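MerB2 (Bacillus megaterium, PDB 5C17) probably cleaves the carbon-mercury bond of organomercurial compounds as an alkylmercury lyase, and here holds a mercury(II) ion. Local coordinates at residues A100-E108 with W160-Y170; S22-F30 with G201-S209. One frame throughout, in Å; residues are numbered along the deposited sequence. Where two conformers were deposited one is given.

Contact 1: residues A100-E108 with W160-Y170; sequences AWCAISTLE and WAGGTCKQIHY. With HG (mercury (II) ion), chain B; DTV ((2S,3S)-1,4-dimercaptobutane-2,3-diol), chain D.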
ATOM      1  N   ALA A 100      -6.801   1.998  -0.140  1.00  8.82           N
ATOM      2  CA  ALA A 100      -5.471   1.464  -0.378  1.00  9.14           C
ATOM      3  C   ALA A 100      -5.000   1.800  -1.785  1.00  8.55           C
ATOM      4  O   ALA A 100      -5.806   1.867  -2.727  1.00  9.13           O
ATOM      5  CB  ALA A 100      -5.457  -0.042  -0.185  1.00 10.13           C
ATOM      6  N   TRP A 101      -3.687   1.955  -1.947  1.00  8.36           N
ATOM      7  CA  TRP A 101      -3.128   2.326  -3.247  1.00  8.69           C
ATOM      8  C   TRP A 101      -3.207   1.210  -4.292  1.00  8.92           C
ATOM      9  O   TRP A 101      -3.179   1.504  -5.480  1.00 10.74           O
ATOM     10  CB  TRP A 101      -1.683   2.773  -3.112  1.00  9.23           C
ATOM     11  CG  TRP A 101      -1.511   4.062  -2.370  1.00 10.07           C
ATOM     12  CD1 TRP A 101      -2.478   4.958  -2.032  1.00 10.34           C
ATOM     13  CD2 TRP A 101      -0.284   4.594  -1.880  1.00  9.06           C
ATOM     14  NE1 TRP A 101      -1.927   6.021  -1.350  1.00  9.90           N
ATOM     15  CE2 TRP A 101      -0.577   5.826  -1.255  1.00  9.11           C
ATOM     16  CE3 TRP A 101       1.042   4.166  -1.925  1.00  9.47           C
ATOM     17  CZ2 TRP A 101       0.401   6.596  -0.652  1.00  9.82           C
ATOM     18  CZ3 TRP A 101       2.014   4.940  -1.334  1.00  9.85           C
ATOM     19  CH2 TRP A 101       1.692   6.143  -0.710  1.00 10.39           C
ATOM     20  N   CYS A 102      -3.272  -0.052  -3.868  1.00  8.85           N
ATOM     21  CA  CYS A 102      -3.334  -1.167  -4.805  1.00  8.30           C
ATOM     22  C   CYS A 102      -3.893  -2.405  -4.117  1.00  8.77           C
ATOM     23  O   CYS A 102      -4.113  -2.434  -2.907  1.00  9.04           O
ATOM     24  CB  CYS A 102      -1.952  -1.473  -5.391  1.00  8.96           C
ATOM     25  SG  CYS A 102      -0.830  -2.277  -4.220  1.00 11.74           S
ATOM     26  N   ALA A 103      -4.074  -3.448  -4.910  1.00  8.98           N
ATOM     27  CA  ALA A 103      -4.623  -4.710  -4.424  1.00  8.88           C
ATOM     28  C   ALA A 103      -3.767  -5.325  -3.323  1.00  8.57           C
ATOM     29  O   ALA A 103      -4.281  -5.854  -2.341  1.00 10.05           O
ATOM     30  CB  ALA A 103      -4.748  -5.676  -5.569  1.00 10.30           C
ATOM     31  N   ILE A 104      -2.458  -5.300  -3.496  1.00  9.45           N
ATOM     32  CA  ILE A 104      -1.596  -5.885  -2.469  1.00  9.01           C
ATOM     33  C   ILE A 104      -1.776  -5.133  -1.154  1.00  9.46           C
ATOM     34  O   ILE A 104      -1.880  -5.763  -0.095  1.00 10.51           O
ATOM     35  CB  ILE A 104      -0.125  -5.903  -2.892  1.00 10.38           C
ATOM     36  CG1 ILE A 104       0.071  -6.891  -4.053  1.00 10.36           C
ATOM     37  CG2 ILE A 104       0.754  -6.286  -1.718  1.00 11.92           C
ATOM     38  CD1 ILE A 104       1.460  -6.851  -4.662  1.00 11.74           C
ATOM     39  N   SER A 105      -1.811  -3.800  -1.215  1.00  9.10           N
ATOM     40  CA  SER A 105      -1.942  -2.977  -0.028  0.66  8.88           C
ATOM     41  C   SER A 105      -3.205  -3.322   0.753  1.00  8.69           C
ATOM     42  O   SER A 105      -3.206  -3.305   1.979  1.00  9.80           O
ATOM     43  CB  SER A 105      -1.942  -1.483  -0.391  0.66 10.84           C
ATOM     44  OG  SER A 105      -0.699  -1.089  -0.945  0.66 13.03           O
ATOM     45  N   THR A 106      -4.303  -3.614   0.042  1.00  8.44           N
ATOM     46  CA  THR A 106      -5.560  -3.931   0.743  1.00  9.17           C
ATOM     47  C   THR A 106      -5.390  -5.044   1.770  1.00 10.30           C
ATOM     48  O   THR A 106      -6.052  -5.050   2.805  1.00 11.97           O
ATOM     49  CB  THR A 106      -6.750  -4.334  -0.201  1.00  9.37           C
ATOM     50  OG1 THR A 106      -6.498  -5.564  -0.892  1.00  8.98           O
ATOM     51  CG2 THR A 106      -7.081  -3.230  -1.183  1.00  9.46           C
ATOM     52  N   LEU A 107      -4.549  -6.024   1.445  1.00  9.65           N
ATOM     53  CA  LEU A 107      -4.362  -7.193   2.300  1.00  9.82           C
ATOM     54  C   LEU A 107      -3.157  -7.021   3.219  1.00 10.68           C
ATOM     55  O   LEU A 107      -3.225  -7.319   4.421  1.00 11.60           O
ATOM     56  CB  LEU A 107      -4.246  -8.444   1.431  1.00 10.18           C
ATOM     57  CG  LEU A 107      -5.582  -8.841   0.778  1.00 11.18           C
ATOM     58  CD1 LEU A 107      -5.370  -9.770  -0.371  1.00 12.11           C
ATOM     59  CD2 LEU A 107      -6.544  -9.460   1.775  1.00 12.93           C
ATOM     60  N   GLU A 108      -2.048  -6.523   2.688  1.00 10.99           N
ATOM     61  CA  GLU A 108      -0.888  -6.364   3.553  1.00 12.31           C
ATOM     62  C   GLU A 108      -1.148  -5.358   4.669  1.00 10.93           C
ATOM     63  O   GLU A 108      -0.589  -5.508   5.749  1.00 11.53           O
ATOM     64  CB  GLU A 108       0.383  -6.069   2.770  1.00 17.25           C
ATOM     65  CG  GLU A 108       0.640  -4.651   2.493  1.00 20.86           C
ATOM     66  CD  GLU A 108       1.968  -4.400   1.801  1.00 23.02           C
ATOM     67  OE1 GLU A 108       2.641  -5.367   1.390  1.00 23.60           O
ATOM     68  OE2 GLU A 108       2.337  -3.221   1.668  1.00 24.80           O
ATOM     69  N   TRP A 160       6.094   4.718  -5.595  1.00 13.84           N
ATOM     70  CA  TRP A 160       5.039   3.798  -5.184  1.00 12.08           C
ATOM     71  C   TRP A 160       3.654   4.247  -5.707  1.00 10.70           C
ATOM     72  O   TRP A 160       3.141   3.682  -6.669  1.00 10.89           O
ATOM     73  CB  TRP A 160       4.982   3.647  -3.657  1.00 12.40           C
ATOM     74  CG  TRP A 160       6.149   2.965  -2.943  1.00 13.42           C
ATOM     75  CD1 TRP A 160       7.464   2.936  -3.319  1.00 15.57           C
ATOM     76  CD2 TRP A 160       6.074   2.252  -1.689  1.00 13.81           C
ATOM     77  NE1 TRP A 160       8.205   2.210  -2.396  1.00 16.95           N
ATOM     78  CE2 TRP A 160       7.373   1.790  -1.387  1.00 15.30           C
ATOM     79  CE3 TRP A 160       5.024   1.957  -0.796  1.00 13.13           C
ATOM     80  CZ2 TRP A 160       7.654   1.057  -0.226  1.00 15.58           C
ATOM     81  CZ3 TRP A 160       5.310   1.208   0.342  1.00 14.84           C
ATOM     82  CH2 TRP A 160       6.613   0.771   0.613  1.00 15.35           C
ATOM     83  N   ALA A 161       3.047   5.267  -5.094  1.00 10.02           N
ATOM     84  CA  ALA A 161       1.617   5.519  -5.305  1.00 10.44           C
ATOM     85  C   ALA A 161       1.247   5.732  -6.770  1.00 11.72           C
ATOM     86  O   ALA A 161       0.234   5.222  -7.237  1.00 12.95           O
ATOM     87  CB  ALA A 161       1.168   6.722  -4.484  1.00 10.09           C
ATOM     88  N   GLY A 162       2.071   6.489  -7.489  1.00 12.12           N
ATOM     89  CA  GLY A 162       1.802   6.804  -8.884  1.00 13.40           C
ATOM     90  C   GLY A 162       2.709   6.075  -9.858  1.00 14.29           C
ATOM     91  O   GLY A 162       2.792   6.432 -11.043  1.00 17.50           O
ATOM     92  N   GLY A 163       3.382   5.045  -9.359  1.00 13.16           N
ATOM     93  CA  GLY A 163       4.324   4.263 -10.142  1.00 13.87           C
ATOM     94  C   GLY A 163       3.967   2.791 -10.062  1.00 13.06           C
ATOM     95  O   GLY A 163       3.056   2.326 -10.741  1.00 14.15           O
ATOM     96  N   THR A 164       4.663   2.053  -9.209  1.00 11.99           N
ATOM     97  CA  THR A 164       4.478   0.617  -9.137  1.00 13.20           C
ATOM     98  C   THR A 164       3.052   0.251  -8.714  1.00 11.92           C
ATOM     99  O   THR A 164       2.492  -0.722  -9.211  1.00 12.08           O
ATOM    100  CB  THR A 164       5.516   0.024  -8.197  1.00 16.77           C
ATOM    101  OG1 THR A 164       6.819   0.342  -8.700  1.00 19.70           O
ATOM    102  CG2 THR A 164       5.374  -1.488  -8.077  1.00 17.33           C
ATOM    103  N   CYS A 165       2.438   1.025  -7.821  1.00 12.19           N
ATOM    104  CA  CYS A 165       1.092   0.686  -7.354  1.00 12.77           C
ATOM    105  C   CYS A 165       0.080   0.708  -8.512  1.00 12.50           C
ATOM    106  O   CYS A 165      -0.895  -0.034  -8.484  1.00 13.67           O
ATOM    107  CB  CYS A 165       0.637   1.589  -6.200  1.00 14.30           C
ATOM    108  SG  CYS A 165       1.548   1.302  -4.656  1.00 16.31           S
ATOM    109  N   LYS A 166       0.326   1.542  -9.523  1.00 12.88           N
ATOM    110  CA  LYS A 166      -0.560   1.606 -10.691  1.00 13.71           C
ATOM    111  C   LYS A 166      -0.410   0.399 -11.621  1.00 14.05           C
ATOM    112  O   LYS A 166      -1.212   0.219 -12.529  1.00 15.70           O
ATOM    113  CB  LYS A 166      -0.328   2.896 -11.499  1.00 15.04           C
ATOM    114  CG  LYS A 166      -0.732   4.185 -10.793  1.00 17.80           C
ATOM    115  CD  LYS A 166      -0.352   5.440 -11.617  1.00 21.23           C
ATOM    116  CE  LYS A 166      -1.128   5.576 -12.939  1.00 22.44           C
ATOM    117  NZ  LYS A 166      -0.748   6.812 -13.670  1.00 23.93           N
ATOM    118  N   GLN A 167       0.615  -0.411 -11.396  1.00 12.36           N
ATOM    119  CA  GLN A 167       0.879  -1.602 -12.211  1.00 12.50           C
ATOM    120  C   GLN A 167       0.394  -2.904 -11.570  1.00 12.15           C
ATOM    121  O   GLN A 167       0.490  -3.963 -12.182  1.00 12.99           O
ATOM    122  CB  GLN A 167       2.379  -1.707 -12.486  1.00 14.64           C
ATOM    123  CG  GLN A 167       2.973  -0.526 -13.253  1.00 18.07           C
ATOM    124  CD  GLN A 167       4.483  -0.610 -13.321  1.00 23.62           C
ATOM    125  OE1 GLN A 167       5.186   0.239 -12.774  1.00 27.63           O
ATOM    126  NE2 GLN A 167       4.992  -1.649 -13.970  1.00 26.12           N
ATOM    127  N   ILE A 168      -0.128  -2.811 -10.348  1.00 10.96           N
ATOM    128  CA  ILE A 168      -0.616  -3.943  -9.590  1.00 10.29           C
ATOM    129  C   ILE A 168      -2.143  -3.904  -9.667  1.00  9.64           C
ATOM    130  O   ILE A 168      -2.707  -2.881  -9.572  1.00 11.88           O
ATOM    131  CB  ILE A 168      -0.131  -3.843  -8.139  1.00 11.45           C
ATOM    132  CG1 ILE A 168       1.397  -4.012  -8.071  1.00 12.89           C
ATOM    133  CG2 ILE A 168      -0.911  -4.777  -7.208  1.00 11.63           C
ATOM    134  CD1 ILE A 168       2.015  -3.560  -6.774  1.00 14.09           C
ATOM    135  N   HIS A 169      -2.737  -5.074  -9.845  1.00  9.42           N
ATOM    136  CA  HIS A 169      -4.168  -5.186 -10.027  1.00  9.57           C
ATOM    137  C   HIS A 169      -4.781  -6.418  -9.376  1.00  8.96           C
ATOM    138  O   HIS A 169      -4.158  -7.414  -9.137  1.00  9.97           O
ATOM    139  CB  HIS A 169      -4.463  -5.318 -11.539  1.00 11.44           C
ATOM    140  CG  HIS A 169      -3.826  -4.272 -12.384  1.00 12.32           C
ATOM    141  ND1 HIS A 169      -4.149  -2.940 -12.295  1.00 14.05           N
ATOM    142  CD2 HIS A 169      -2.894  -4.377 -13.346  1.00 14.33           C
ATOM    143  CE1 HIS A 169      -3.423  -2.271 -13.161  1.00 15.05           C
ATOM    144  NE2 HIS A 169      -2.648  -3.117 -13.795  1.00 15.81           N
ATOM    145  N   TYR A 170      -6.065  -6.277  -9.091  1.00  8.76           N
ATOM    146  CA  TYR A 170      -6.948  -7.388  -8.763  1.00  9.00           C
ATOM    147  C   TYR A 170      -7.525  -7.854 -10.106  1.00  8.51           C
ATOM    148  O   TYR A 170      -7.857  -7.080 -10.945  1.00  8.80           O
ATOM    149  CB  TYR A 170      -8.138  -7.001  -7.874  1.00  9.69           C
ATOM    150  CG  TYR A 170      -7.963  -7.176  -6.358  1.00  8.54           C
ATOM    151  CD1 TYR A 170      -7.687  -8.397  -5.786  1.00  8.94           C
ATOM    152  CD2 TYR A 170      -8.135  -6.110  -5.512  1.00  8.58           C
ATOM    153  CE1 TYR A 170      -7.580  -8.538  -4.442  1.00  9.10           C
ATOM    154  CE2 TYR A 170      -8.006  -6.247  -4.155  1.00  9.66           C
ATOM    155  CZ  TYR A 170      -7.719  -7.472  -3.619  1.00  8.87           C
ATOM    156  OH  TYR A 170      -7.597  -7.686  -2.291  1.00  9.92           O
TER
HETATM  157 HG    HG B 301       0.994  -0.837  -3.744  0.78 16.68          HG
HETATM  158  S1  DTV D 303       8.116  -0.743  -5.437  0.77 23.21           S
HETATM  159  C1  DTV D 303       6.844  -1.495  -4.424  0.77 22.49           C
HETATM  160  C2  DTV D 303       5.795  -0.508  -3.941  0.77 21.80           C
HETATM  161  O2  DTV D 303       5.059  -0.023  -5.029  0.77 22.67           O
HETATM  162  C3  DTV D 303       4.805  -1.104  -2.934  0.77 22.61           C
HETATM  163  O3  DTV D 303       5.508  -1.495  -1.771  0.77 23.97           O
HETATM  164  C4  DTV D 303       4.037  -2.300  -3.474  0.77 22.61           C
HETATM  165  S4  DTV D 303       2.518  -2.596  -2.579  0.77 22.58           S
HETATM  166  O   HOH W   1      -2.299   4.165  -6.458  1.00 27.64           O
HETATM  167  O   HOH W   2      -4.541  -2.665  -7.564  1.00 13.55           O
HETATM  168  O   HOH W   3       1.803   0.262  -1.691  1.00 25.08           O

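Contact 2: residues S22-F30 with G201-S209; sequences SVPILRTIF and GNELKKFLS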
ATOM      1  N   SER A  22      13.927   8.526   8.446  1.00 10.94           N
ATOM      2  CA  SER A  22      12.777   8.114   7.654  1.00 10.63           C
ATOM      3  C   SER A  22      11.771   7.279   8.439  1.00  9.20           C
ATOM      4  O   SER A  22      10.561   7.459   8.282  1.00 10.00           O
ATOM      5  CB  SER A  22      13.215   7.346   6.420  1.00 11.34           C
ATOM      6  OG  SER A  22      13.885   8.196   5.506  1.00 11.85           O
ATOM      7  N   VAL A  23      12.239   6.333   9.249  1.00  9.95           N
ATOM      8  CA  VAL A  23      11.301   5.446   9.935  1.00 10.24           C
ATOM      9  C   VAL A  23      10.483   6.181  11.006  1.00  8.58           C
ATOM     10  O   VAL A  23       9.266   6.041  11.045  1.00  9.30           O
ATOM     11  CB  VAL A  23      11.965   4.149  10.465  1.00 10.70           C
ATOM     12  CG1 VAL A  23      10.985   3.357  11.327  1.00 11.70           C
ATOM     13  CG2 VAL A  23      12.405   3.300   9.296  1.00 12.61           C
ATOM     14  N   PRO A  24      11.124   7.000  11.868  1.00  9.00           N
ATOM     15  CA  PRO A  24      10.292   7.767  12.810  1.00  9.64           C
ATOM     16  C   PRO A  24       9.213   8.617  12.117  1.00  8.67           C
ATOM     17  O   PRO A  24       8.057   8.669  12.563  1.00  9.65           O
ATOM     18  CB  PRO A  24      11.323   8.647  13.544  1.00 10.04           C
ATOM     19  CG  PRO A  24      12.579   7.819  13.509  1.00 10.88           C
ATOM     20  CD  PRO A  24      12.559   7.152  12.146  1.00 10.47           C
ATOM     21  N   ILE A  25       9.578   9.255  11.014  1.00  8.96           N
ATOM     22  CA  ILE A  25       8.650  10.100  10.275  1.00  9.02           C
ATOM     23  C   ILE A  25       7.551   9.277   9.583  1.00  8.85           C
ATOM     24  O   ILE A  25       6.370   9.593   9.699  1.00  9.49           O
ATOM     25  CB  ILE A  25       9.419  11.037   9.311  1.00  9.81           C
ATOM     26  CG1 ILE A  25      10.139  12.116  10.126  1.00 10.71           C
ATOM     27  CG2 ILE A  25       8.479  11.665   8.276  1.00 10.87           C
ATOM     28  CD1 ILE A  25      11.195  12.874   9.369  1.00 12.66           C
ATOM     29  N   LEU A  26       7.942   8.195   8.917  1.00  9.21           N
ATOM     30  CA  LEU A  26       6.975   7.319   8.263  1.00  9.17           C
ATOM     31  C   LEU A  26       6.007   6.717   9.264  1.00  8.04           C
ATOM     32  O   LEU A  26       4.808   6.660   8.999  1.00  9.03           O
ATOM     33  CB  LEU A  26       7.654   6.205   7.470  1.00  8.75           C
ATOM     34  CG  LEU A  26       8.184   6.626   6.105  1.00  9.36           C
ATOM     35  CD1 LEU A  26       9.111   5.560   5.558  1.00 10.47           C
ATOM     36  CD2 LEU A  26       7.047   6.911   5.109  1.00  9.74           C
ATOM     37  N   ARG A  27       6.502   6.256  10.419  1.00  8.45           N
ATOM     38  CA  ARG A  27       5.594   5.716  11.435  1.00  8.99           C
ATOM     39  C   ARG A  27       4.568   6.757  11.842  1.00  9.10           C
ATOM     40  O   ARG A  27       3.366   6.492  11.938  1.00  9.36           O
ATOM     41  CB  ARG A  27       6.357   5.278  12.681  1.00  9.03           C
ATOM     42  CG  ARG A  27       7.197   4.020  12.496  1.00  9.54           C
ATOM     43  CD  ARG A  27       7.976   3.675  13.784  1.00 10.34           C
ATOM     44  NE  ARG A  27       7.069   3.406  14.888  1.00 10.62           N
ATOM     45  CZ  ARG A  27       6.477   2.246  15.100  1.00 11.31           C
ATOM     46  NH1 ARG A  27       6.722   1.201  14.318  1.00 11.44           N
ATOM     47  NH2 ARG A  27       5.616   2.139  16.087  1.00 13.95           N
ATOM     48  N   THR A  28       5.053   7.961  12.111  1.00  9.07           N
ATOM     49  CA  THR A  28       4.193   9.015  12.596  1.00  9.36           C
ATOM     50  C   THR A  28       3.106   9.321  11.561  1.00  9.01           C
ATOM     51  O   THR A  28       1.916   9.470  11.895  1.00 10.62           O
ATOM     52  CB  THR A  28       5.021  10.265  12.965  1.00  9.63           C
ATOM     53  OG1 THR A  28       6.014   9.895  13.940  1.00 10.34           O
ATOM     54  CG2 THR A  28       4.139  11.331  13.547  1.00 10.98           C
ATOM     55  N   ILE A  29       3.491   9.383  10.294  1.00  9.22           N
ATOM     56  CA  ILE A  29       2.520   9.666   9.238  1.00  9.62           C
ATOM     57  C   ILE A  29       1.519   8.505   9.107  1.00  9.19           C
ATOM     58  O   ILE A  29       0.299   8.687   9.125  1.00 10.08           O
ATOM     59  CB  ILE A  29       3.209   9.891   7.882  1.00  8.92           C
ATOM     60  CG1 ILE A  29       4.100  11.139   7.928  1.00  9.44           C
ATOM     61  CG2 ILE A  29       2.163  10.041   6.781  1.00  9.99           C
ATOM     62  CD1 ILE A  29       5.041  11.295   6.712  1.00 10.13           C
ATOM     63  N   PHE A  30       2.062   7.300   8.980  1.00  9.19           N
ATOM     64  CA  PHE A  30       1.284   6.090   8.705  1.00  9.04           C
ATOM     65  C   PHE A  30       0.223   5.856   9.772  1.00  9.60           C
ATOM     66  O   PHE A  30      -0.946   5.630   9.462  1.00  9.94           O
ATOM     67  CB  PHE A  30       2.253   4.916   8.600  1.00 10.17           C
ATOM     68  CG  PHE A  30       1.619   3.593   8.240  1.00 10.48           C
ATOM     69  CD1 PHE A  30       1.172   3.333   6.944  1.00 10.44           C
ATOM     70  CD2 PHE A  30       1.529   2.588   9.186  1.00 10.70           C
ATOM     71  CE1 PHE A  30       0.630   2.094   6.617  1.00 11.39           C
ATOM     72  CE2 PHE A  30       1.001   1.346   8.864  1.00 11.41           C
ATOM     73  CZ  PHE A  30       0.549   1.102   7.582  1.00 11.49           C
ATOM     74  N   GLY A 201       2.392  -8.246   4.685  1.00 14.13           N
ATOM     75  CA  GLY A 201       2.322  -7.298   5.782  1.00 13.91           C
ATOM     76  C   GLY A 201       3.379  -7.556   6.831  1.00 12.37           C
ATOM     77  O   GLY A 201       3.737  -6.643   7.567  1.00 13.35           O
ATOM     78  N   ASN A 202       3.869  -8.793   6.929  1.00 12.37           N
ATOM     79  CA  ASN A 202       4.985  -9.105   7.820  1.00 12.15           C
ATOM     80  C   ASN A 202       6.189  -8.217   7.524  1.00 10.79           C
ATOM     81  O   ASN A 202       6.802  -7.647   8.433  1.00 10.94           O
ATOM     82  CB  ASN A 202       5.429 -10.565   7.653  1.00 13.69           C
ATOM     83  CG  ASN A 202       4.439 -11.567   8.225  1.00 16.36           C
ATOM     84  OD1 ASN A 202       3.512 -11.208   8.933  1.00 17.04           O
ATOM     85  ND2 ASN A 202       4.652 -12.848   7.924  1.00 18.57           N
ATOM     86  N   GLU A 203       6.507  -8.087   6.246  1.00 11.01           N
ATOM     87  CA  GLU A 203       7.680  -7.356   5.822  0.61 11.47           C
ATOM     88  C   GLU A 203       7.449  -5.841   5.961  1.00 10.68           C
ATOM     89  O   GLU A 203       8.368  -5.099   6.280  1.00 11.09           O
ATOM     90  CB  GLU A 203       8.057  -7.755   4.394  0.61 12.94           C
ATOM     91  CG  GLU A 203       8.830  -9.088   4.311  0.61 13.96           C
ATOM     92  CD  GLU A 203       7.956 -10.340   4.428  0.61 17.06           C
ATOM     93  OE1 GLU A 203       8.536 -11.428   4.629  0.61 19.74           O
ATOM     94  OE2 GLU A 203       6.714 -10.262   4.292  0.61 16.73           O
ATOM     95  N   LEU A 204       6.221  -5.389   5.732  1.00 10.92           N
ATOM     96  CA  LEU A 204       5.916  -3.985   5.963  1.00 11.03           C
ATOM     97  C   LEU A 204       6.087  -3.647   7.450  1.00 11.28           C
ATOM     98  O   LEU A 204       6.626  -2.602   7.798  1.00 11.47           O
ATOM     99  CB  LEU A 204       4.500  -3.662   5.513  1.00 11.55           C
ATOM    100  CG  LEU A 204       4.057  -2.208   5.687  1.00 12.82           C
ATOM    101  CD1 LEU A 204       5.002  -1.261   4.980  1.00 13.67           C
ATOM    102  CD2 LEU A 204       2.651  -2.039   5.157  1.00 14.18           C
ATOM    103  N   LYS A 205       5.625  -4.526   8.330  1.00 11.24           N
ATOM    104  CA  LYS A 205       5.808  -4.319   9.764  1.00 12.51           C
ATOM    105  C   LYS A 205       7.277  -4.232  10.153  1.00 11.49           C
ATOM    106  O   LYS A 205       7.666  -3.383  10.954  1.00 12.80           O
ATOM    107  CB  LYS A 205       5.181  -5.446  10.558  1.00 15.20           C
ATOM    108  CG  LYS A 205       3.730  -5.331  10.802  1.00 20.34           C
ATOM    109  CD  LYS A 205       3.194  -6.711  11.163  1.00 25.64           C
ATOM    110  CE  LYS A 205       2.054  -6.704  12.148  1.00 28.78           C
ATOM    111  NZ  LYS A 205       1.441  -8.079  12.241  1.00 31.54           N
ATOM    112  N   LYS A 206       8.087  -5.120   9.586  1.00 10.99           N
ATOM    113  CA  LYS A 206       9.521  -5.099   9.839  1.00 11.37           C
ATOM    114  C   LYS A 206      10.127  -3.782   9.347  1.00 10.77           C
ATOM    115  O   LYS A 206      10.947  -3.194  10.030  1.00 10.97           O
ATOM    116  CB  LYS A 206      10.194  -6.293   9.166  1.00 13.22           C
ATOM    117  CG  LYS A 206      11.699  -6.324   9.310  1.00 17.44           C
ATOM    118  CD  LYS A 206      12.122  -6.692  10.701  1.00 22.31           C
ATOM    119  CE  LYS A 206      13.629  -6.946  10.761  1.00 26.36           C
ATOM    120  NZ  LYS A 206      13.980  -8.280  10.176  1.00 28.71           N
ATOM    121  N   PHE A 207       9.722  -3.329   8.167  1.00  9.99           N
ATOM    122  CA  PHE A 207      10.215  -2.075   7.604  1.00 10.19           C
ATOM    123  C   PHE A 207       9.943  -0.884   8.525  1.00 10.96           C
ATOM    124  O   PHE A 207      10.780   0.007   8.666  1.00 12.10           O
ATOM    125  CB  PHE A 207       9.554  -1.854   6.243  1.00 10.66           C
ATOM    126  CG  PHE A 207       9.864  -0.537   5.607  1.00 11.30           C
ATOM    127  CD1 PHE A 207      11.126  -0.257   5.099  1.00 12.42           C
ATOM    128  CD2 PHE A 207       8.879   0.425   5.499  1.00 12.37           C
ATOM    129  CE1 PHE A 207      11.392   0.983   4.504  1.00 14.16           C
ATOM    130  CE2 PHE A 207       9.126   1.647   4.912  1.00 13.04           C
ATOM    131  CZ  PHE A 207      10.382   1.934   4.404  1.00 13.53           C
ATOM    132  N   LEU A 208       8.764  -0.875   9.151  1.00 10.86           N
ATOM    133  CA  LEU A 208       8.382   0.202  10.060  1.00 12.78           C
ATOM    134  C   LEU A 208       8.952   0.052  11.473  1.00 12.55           C
ATOM    135  O   LEU A 208       8.758   0.933  12.295  1.00 13.34           O
ATOM    136  CB  LEU A 208       6.857   0.295  10.140  1.00 14.13           C
ATOM    137  CG  LEU A 208       6.192   0.950   8.926  1.00 16.36           C
ATOM    138  CD1 LEU A 208       4.728   0.572   8.861  1.00 18.34           C
ATOM    139  CD2 LEU A 208       6.344   2.466   8.998  1.00 17.24           C
ATOM    140  N   SER A 209       9.647  -1.044  11.758  1.00 13.74           N
ATOM    141  CA  SER A 209      10.164  -1.293  13.098  1.00 14.95           C
ATOM    142  C   SER A 209      11.428  -0.484  13.419  1.00 15.51           C
ATOM    143  O   SER A 209      11.757  -0.347  14.616  1.00 16.63           O
ATOM    144  CB  SER A 209      10.427  -2.786  13.332  1.00 16.65           C
ATOM    145  OG  SER A 209      11.559  -3.253  12.617  1.00 17.08           O
TER

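Contact 1: residues A100-E108 with W160-Y170
Branch CG2 of Ile168 packs against Cys102 CB and Ile104 CG1, 3.9 Å from each, behind the mercury site of this MerB-family alkylmercury lyase. The two isoleucine side chains meet at about a right angle, their CD1 methyls also touching. Toward the sheet, Ala103 CB sits over one face of the Tyr170 ring, a CH-pi contact 3.6 Å from the centroid. A second one lies at the other end, where Ala161 CB stands almost squarely over the six-membered ring of Trp101, 6° off its normal. Cys165 SG meets the edge of that indole, near its plane, as a sulfur-aromatic neighbour. Trp160 touches Trp101 CZ3 through CB and turns one ring face to the bound dimercaptobutanediol, whose C2 is 3.6 Å from Trp160 CG while O3 lies over the rim. An alanine in place of Trp160 would remove this indole wall and is likely to leave the C2-C3 part of the ligand freer to turn.

Mercury joins the segments directly: Cys102 SG and Cys165 SG each bind it at 2.4 Å, and the ligand's S4 and a water complete the sphere. With SG lying between its backbone N and carbonyl carbon (chi1 73°), Cys102 serves both the metal and the helix start: as N-cap, it accepts from Ser105 N at 163°. At the polar edge, one water donates to both Trp101 O and Ala161 O, and another accepts from Ala103 N while donating to Ile168 O. Ile119 of strand 117-122 and Ile149 of strand 148-151 also pack on the Tyr170 side chain. Tyr170 OH donates to Thr106 OG1 at 2.8 Å, and Thr106 OG1 in turn donates to Ala103 O at 2.7 Å.

Contact 2: residues S22-F30 with G201-S209
Leu208 supplies the largest share of the contact, its two methyls reaching different residues of helix 22-34. Leu208 CD1 approaches the Phe30 ring off-centre, 3.8 Å from Phe30 CD2, in a CH-pi contact, while Leu208 CD2 lies against Leu26 CB and the aliphatic Arg27 CG. Phe30 CG is anti to its backbone N, which carries the ring across to Leu208 and, more loosely, to Leu204 CD2. Leu26 CD1 touches the Phe207 ring at CE2, 4.0 Å away, and Val23 lays CG1 against Leu208 O and CG2 against Phe207 O. Tyr11 meets the Phe207 ring, and Leu109 and Leu113 of helix 103-113 back Phe30.

One hydrogen bond spans the two segments: Arg27 NH1 donates to Leu208 O at 2.9 Å and 162°. A bend at chi3 folds the arginine chain back over this carbonyl. The oxygen lies in the guanidinium plane, yet the donor stands above the carbonyl plane, 49° out of it. Next to it, Ser209 OG and N both donate to Lys206 O, securing the chain terminus to the last helical turn.

The axes of segments 22-30 and 201-207 approach to 12.0 Å at 121°: this is helix-helix packing in which the C-terminal end of helix 194-207 lies against the side of helix 22-34, with the Leu208 side chain set between them.

How the contacts relate
After helix 5-17 the chain enters helix 22-34, whose segment 22-30 is met by the chain's C-terminal end: contact 2 closes a loop with 170 residues between its segments. Contact 1 is nested inside that loop, joining the start of helix 103-113 to the region from helix 160-164 to strand 169-171, with 51 residues between, many of them strand. The contact centres lie about 17 Å apart, but they touch: Glu108 packs on Gly201 and Leu204. Helix 194-207 thus runs from beside the mercury-site helix to the N-terminal helices, tying the metal-binding core to the helical start of the chain.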